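PDB 4MNK: chitinase A from Cycas revoluta, which probably hydrolyses chitin as a class V chitinase of glycoside hydrolase family 18, and is seen here with bound N-acetylglucosamine sugars. Local coordinates for residues G263-D266 and G267-F271; I334-I337 and L338-I341; V45-P49 and G50-T54. All blocks are in the same frame, centred on the assembly; numbering follows the deposited sequence. Where two conformers were deposited one is given.

Contact 1: residues G263-D266 and G267-F271; sequences GPVD and GALSF
V265 and A268 bond to each other twice through their backbones: V265 N donates to A268 O at 2.8 Å, and A268 N donates back to V265 O at 3.2 Å. Together the two bonds close a type I' beta turn, as in a tight two-residue hairpin, with D266 and G267 at its corner. Both of these corner residues have positive phi; at G267, with phi 93°, a CB would run into the carbonyl O of D266. A third backbone bond ties the corner to the incoming chain: G267 N to G263 O, 2.8 Å.

The chain enters the turn through a cis peptide between P264 and V265. P264 O lies 3.8 Å from L269 CB. In one of the two modelled conformers of L269, CD1 also approaches V265 CG2 at 4.3 Å, a light apolar touch.

The next shell is strand 234-247, antiparallel to this one. S244 bonds through its backbone to G263 and G267, and its OG bonds to P264 O, while G242 pairs with L269. Strand 234-247 leaves the TIM barrel and runs on into the region inserted beside the sugar cleft, where 262-270 pairs with it, and the A268 side chain lies about 4 Å from a bound NAG. At the end of the strand S270 is the N-cap of helix 271-279, its OG bonded to E273 N.

Contact 2: residues I334-I337 and L338-I341; sequences IDAI and LPKI
P339 sets CD against the A336 backbone, 3.6 Å from A336 C, and its CG forms a low bump facing A336 CB at 4.4 Å. One residue on, the K340 side chain starts over the same backbone: CB sits 3.3 Å from A336 O, but the chain then bends at chi2 and carries its amine away to a salt bridge with D344.

I337 offers its CG2 methyl. Its chi1 of -57° puts CG1 beside the backbone N and leaves CG2 anti to it. CG2 meets I341 CD1 at 3.9 Å in one of the two modelled conformers of I341, and L338 CD2 lies at its flank.

All this is the first turn of helix 337-346, the helix that follows the last barrel strand, 324-328, in this TIM-barrel enzyme. A336 is its N-cap, with a left-handed backbone (phi 52°). K340 N donates to A336 O at 3.2 Å, and I341 N to I337 O at the same length but much straighter, at 170°. The amides of I337 and L338 are taken by the two carboxylate oxygens of D333. Outward, L338 touches F271 and V310, P339 touches F28, and I341 lies on Q307 and A311 of helix 307-319.

Contact 3: residues V45-P49 and G50-T54; sequences VRVPP and GSEKT
P48 O is gripped twice by S51. In one of the two modelled conformers of S51, OG donates to it at 2.6 Å, in the carbonyl plane and on a lone pair; S51 N donates as well, at 3.0 Å. Just beyond, the E52 side chain curls back. Bent at chi2 (85°), it brings OE1 to G50 N at 2.8 Å, meeting the N-H on the syn side of the carboxylate and somewhat out of its plane. The other oxygen, OE2, receives a water at 2.7 Å that also donates to V47 O, and it lies against P49 CA. Both carboxylate oxygens are thus tied to the backbone of the loop, one directly, the other through water.

The S51 N bond closes a type II beta turn from P48 to S51, with G50 at the position of positive phi (102°). The turn delivers the chain into helix 52-63, which comes between barrel strands 30-36 and 70-77 in the chain. S51 is the N-cap, although its side chain makes no capping bond and is spent on P48 instead.

Packing comes next: V47 CG2 lies against the S51 hydroxyl, 3.7 Å from OG, and 4.3 Å from E52 CG, and the V47 side chain continues inward onto Y33, I73 and Y110. Within the incoming loop, P49 CG sits 3.4 Å above the R46 guanidinium, over its centre, while R46 NE forms a salt bridge with E37.

Overall arrangement
Contact 3 comes first along the chain: it closes the turn within 45-54 that leads from strand 30-36 into helix 52-63. Contact 1 follows much later, turning the chain at 263-271 beside strand 234-247 before helix 271-279. Contact 2 comes last, where 334-341 begins the C-terminal helix after strand 324-328. The three run in series and neither nest nor cross. Contacts 1 and 2 touch: F271 packs its CD2 3.6 Å from L338 CD1, joining helix 271-279 to helix 337-346. Contact 3 stands apart, its nearest atoms about 16 Å from contact 2 and about 19 Å from contact 1.

Contact 1: residues G263-D266 and G267-F271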
# COMPACT_ATOMS: atom_id res chain seq x y z
N GLY A 263 8.56 10.59 17.15
CA GLY A 263 9.19 9.55 17.95
C GLY A 263 10.09 8.71 17.07
O GLY A 263 10.32 9.05 15.91
N PRO A 264 10.61 7.60 17.61
CA PRO A 264 11.43 6.70 16.79
C PRO A 264 10.56 5.92 15.81
O PRO A 264 9.40 5.66 16.11
CB PRO A 264 12.04 5.75 17.83
CG PRO A 264 11.06 5.73 18.95
CD PRO A 264 10.45 7.10 18.99
N VAL A 265 11.06 5.58 14.62
CA VAL A 265 12.30 6.08 14.05
C VAL A 265 11.89 7.09 12.99
O VAL A 265 11.25 6.73 12.00
CB VAL A 265 13.12 4.93 13.41
CG1 VAL A 265 14.33 5.47 12.64
CG2 VAL A 265 13.55 3.92 14.46
N ASP A 266 12.22 8.36 13.23
CA ASP A 266 11.75 9.46 12.39
C ASP A 266 10.23 9.41 12.18
O ASP A 266 9.73 9.68 11.08
CB ASP A 266 12.51 9.50 11.05
CG ASP A 266 12.45 10.86 10.37
OD1 ASP A 266 12.02 11.85 11.02
OD2 ASP A 266 12.83 10.95 9.19
N GLY A 267 9.51 9.04 13.23
CA GLY A 267 8.05 9.06 13.22
C GLY A 267 7.34 7.78 12.82
O GLY A 267 6.11 7.74 12.78
N ALA A 268 8.10 6.73 12.52
CA ALA A 268 7.52 5.44 12.13
C ALA A 268 8.23 4.26 12.77
O ALA A 268 9.47 4.21 12.82
CB ALA A 268 7.52 5.30 10.61
N LEU A 269 7.45 3.30 13.24
CA LEU A 269 7.97 2.13 13.93
C LEU A 269 7.27 0.88 13.41
O LEU A 269 6.05 0.83 13.36
CB LEU A 269 7.74 2.28 15.43
CG LEU A 269 8.67 1.50 16.36
CD1 LEU A 269 10.12 1.87 16.09
CD2 LEU A 269 8.30 1.75 17.81
N SER A 270 8.05 -0.14 13.03
CA SER A 270 7.49 -1.39 12.52
C SER A 270 6.69 -2.09 13.61
O SER A 270 6.98 -1.91 14.80
CB SER A 270 8.59 -2.32 12.02
OG SER A 270 9.30 -2.88 13.11
N PHE A 271 5.69 -2.88 13.22
CA PHE A 271 4.93 -3.66 14.18
C PHE A 271 5.84 -4.51 15.07
O PHE A 271 5.64 -4.57 16.29
CB PHE A 271 3.89 -4.54 13.49
CG PHE A 271 3.04 -5.34 14.44
CD1 PHE A 271 3.24 -6.70 14.59
CD2 PHE A 271 2.05 -4.71 15.19
CE1 PHE A 271 2.46 -7.44 15.48
CE2 PHE A 271 1.26 -5.44 16.07
CZ PHE A 271 1.46 -6.81 16.21

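Contact 2: residues I334-I337 and L338-I341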
# COMPACT_ATOMS: atom_id res chain seq x y z
N ILE A 334 7.74 -9.40 11.32
CA ILE A 334 8.63 -10.51 10.99
C ILE A 334 8.05 -11.88 11.34
O ILE A 334 8.34 -12.87 10.66
CB ILE A 334 10.07 -10.32 11.55
CG1 ILE A 334 10.10 -10.33 13.08
CG2 ILE A 334 10.69 -9.03 10.99
CD1 ILE A 334 11.49 -10.49 13.67
N ASP A 335 7.21 -11.94 12.37
CA ASP A 335 6.56 -13.19 12.78
C ASP A 335 5.20 -13.40 12.11
O ASP A 335 4.50 -14.38 12.40
CB ASP A 335 6.44 -13.26 14.30
CG ASP A 335 7.80 -13.38 14.99
OD1 ASP A 335 8.63 -14.19 14.53
OD2 ASP A 335 8.03 -12.67 15.99
N ALA A 336 4.83 -12.48 11.22
CA ALA A 336 3.55 -12.51 10.49
C ALA A 336 2.32 -12.67 11.40
O ALA A 336 1.38 -13.40 11.09
CB ALA A 336 3.57 -13.59 9.40
N ILE A 337 2.34 -11.95 12.53
CA ILE A 337 1.25 -11.98 13.49
C ILE A 337 -0.04 -11.43 12.89
O ILE A 337 -1.10 -12.06 12.95
CB ILE A 337 1.62 -11.19 14.78
CG1 ILE A 337 2.92 -11.73 15.41
CG2 ILE A 337 0.45 -11.14 15.77
CD1 ILE A 337 2.90 -13.21 15.79
N LEU A 338 0.06 -10.25 12.27
CA LEU A 338 -1.12 -9.60 11.73
C LEU A 338 -1.62 -10.23 10.42
O LEU A 338 -2.83 -10.38 10.25
CB LEU A 338 -0.92 -8.08 11.63
CG LEU A 338 -0.58 -7.40 12.96
CD1 LEU A 338 -0.39 -5.92 12.77
CD2 LEU A 338 -1.63 -7.68 14.04
N PRO A 339 -0.71 -10.62 9.51
CA PRO A 339 -1.21 -11.39 8.36
C PRO A 339 -1.93 -12.69 8.74
O PRO A 339 -2.87 -13.09 8.05
CB PRO A 339 0.06 -11.65 7.54
CG PRO A 339 0.92 -10.48 7.85
CD PRO A 339 0.70 -10.24 9.31
N LYS A 340 -1.51 -13.35 9.83
CA LYS A 340 -2.18 -14.56 10.29
C LYS A 340 -3.62 -14.30 10.76
O LYS A 340 -4.55 -14.98 10.33
CB LYS A 340 -1.36 -15.27 11.37
CG LYS A 340 -2.01 -16.52 11.98
CD LYS A 340 -2.32 -17.60 10.95
CE LYS A 340 -2.79 -18.89 11.62
NZ LYS A 340 -3.62 -19.73 10.72
N ILE A 341 -3.78 -13.30 11.63
CA ILE A 341 -5.09 -12.89 12.11
C ILE A 341 -6.02 -12.51 10.96
O ILE A 341 -7.17 -12.93 10.92
CB ILE A 341 -4.96 -11.73 13.10
CG1 ILE A 341 -4.49 -12.27 14.44
CG2 ILE A 341 -6.29 -11.00 13.25
CD1 ILE A 341 -3.34 -11.52 15.00

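Contact 3: residues V45-P49 and G50-T54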
# COMPACT_ATOMS: atom_id res chain seq x y z
N VAL A 45 11.52 1.12 -18.00
CA VAL A 45 11.28 0.69 -16.62
C VAL A 45 12.16 -0.51 -16.26
O VAL A 45 12.37 -1.40 -17.08
CB VAL A 45 9.78 0.38 -16.40
CG1 VAL A 45 9.51 -0.14 -14.99
CG2 VAL A 45 8.96 1.63 -16.65
N ARG A 46 12.70 -0.50 -15.05
CA ARG A 46 13.66 -1.51 -14.61
C ARG A 46 13.68 -1.60 -13.08
O ARG A 46 13.28 -0.66 -12.40
CB ARG A 46 15.06 -1.14 -15.11
CG ARG A 46 15.58 0.18 -14.53
CD ARG A 46 16.94 0.54 -15.08
NE ARG A 46 17.51 1.67 -14.34
CZ ARG A 46 18.65 2.28 -14.65
NH1 ARG A 46 19.08 3.29 -13.91
NH2 ARG A 46 19.37 1.87 -15.69
N VAL A 47 14.15 -2.72 -12.54
CA VAL A 47 14.48 -2.73 -11.12
C VAL A 47 15.80 -1.98 -10.96
O VAL A 47 16.60 -1.93 -11.91
CB VAL A 47 14.54 -4.14 -10.49
CG1 VAL A 47 13.16 -4.78 -10.48
CG2 VAL A 47 15.54 -5.03 -11.21
N PRO A 48 16.03 -1.35 -9.79
CA PRO A 48 17.30 -0.68 -9.57
C PRO A 48 18.47 -1.58 -9.98
O PRO A 48 18.55 -2.72 -9.51
CB PRO A 48 17.30 -0.43 -8.06
CG PRO A 48 15.86 -0.25 -7.73
CD PRO A 48 15.10 -1.17 -8.65
N PRO A 49 19.35 -1.10 -10.89
CA PRO A 49 20.50 -1.90 -11.29
C PRO A 49 21.27 -2.43 -10.08
O PRO A 49 21.47 -1.71 -9.10
CB PRO A 49 21.34 -0.92 -12.10
CG PRO A 49 20.33 -0.05 -12.74
CD PRO A 49 19.26 0.14 -11.69
N GLY A 50 21.65 -3.70 -10.14
CA GLY A 50 22.27 -4.38 -9.01
C GLY A 50 21.31 -5.30 -8.26
O GLY A 50 21.76 -6.16 -7.51
N SER A 51 20.01 -5.11 -8.46
CA SER A 51 19.01 -5.92 -7.77
C SER A 51 18.26 -6.87 -8.72
O SER A 51 17.18 -7.35 -8.38
CB SER A 51 18.01 -5.03 -7.03
OG SER A 51 17.18 -4.34 -7.95
N GLU A 52 18.84 -7.13 -9.88
CA GLU A 52 18.26 -8.05 -10.87
C GLU A 52 18.07 -9.47 -10.35
O GLU A 52 17.03 -10.09 -10.60
CB GLU A 52 19.10 -8.09 -12.15
CG GLU A 52 18.94 -6.88 -13.06
CD GLU A 52 19.83 -5.70 -12.69
OE1 GLU A 52 20.59 -5.77 -11.70
OE2 GLU A 52 19.78 -4.69 -13.43
N LYS A 53 19.05 -9.98 -9.61
CA LYS A 53 18.95 -11.34 -9.06
C LYS A 53 17.83 -11.45 -8.03
O LYS A 53 17.05 -12.41 -8.05
CB LYS A 53 20.29 -11.81 -8.48
CG LYS A 53 20.32 -13.29 -8.08
CD LYS A 53 19.90 -14.21 -9.23
CE LYS A 53 20.16 -15.67 -8.90
NZ LYS A 53 19.36 -16.58 -9.77
N THR A 54 17.73 -10.46 -7.15
CA THR A 54 16.67 -10.41 -6.15
C THR A 54 15.28 -10.40 -6.80
O THR A 54 14.38 -11.13 -6.38
CB THR A 54 16.86 -9.20 -5.21
OG1 THR A 54 18.11 -9.33 -4.53
CG2 THR A 54 15.74 -9.11 -4.19
O HOH W 1 17.62 -3.22 -13.96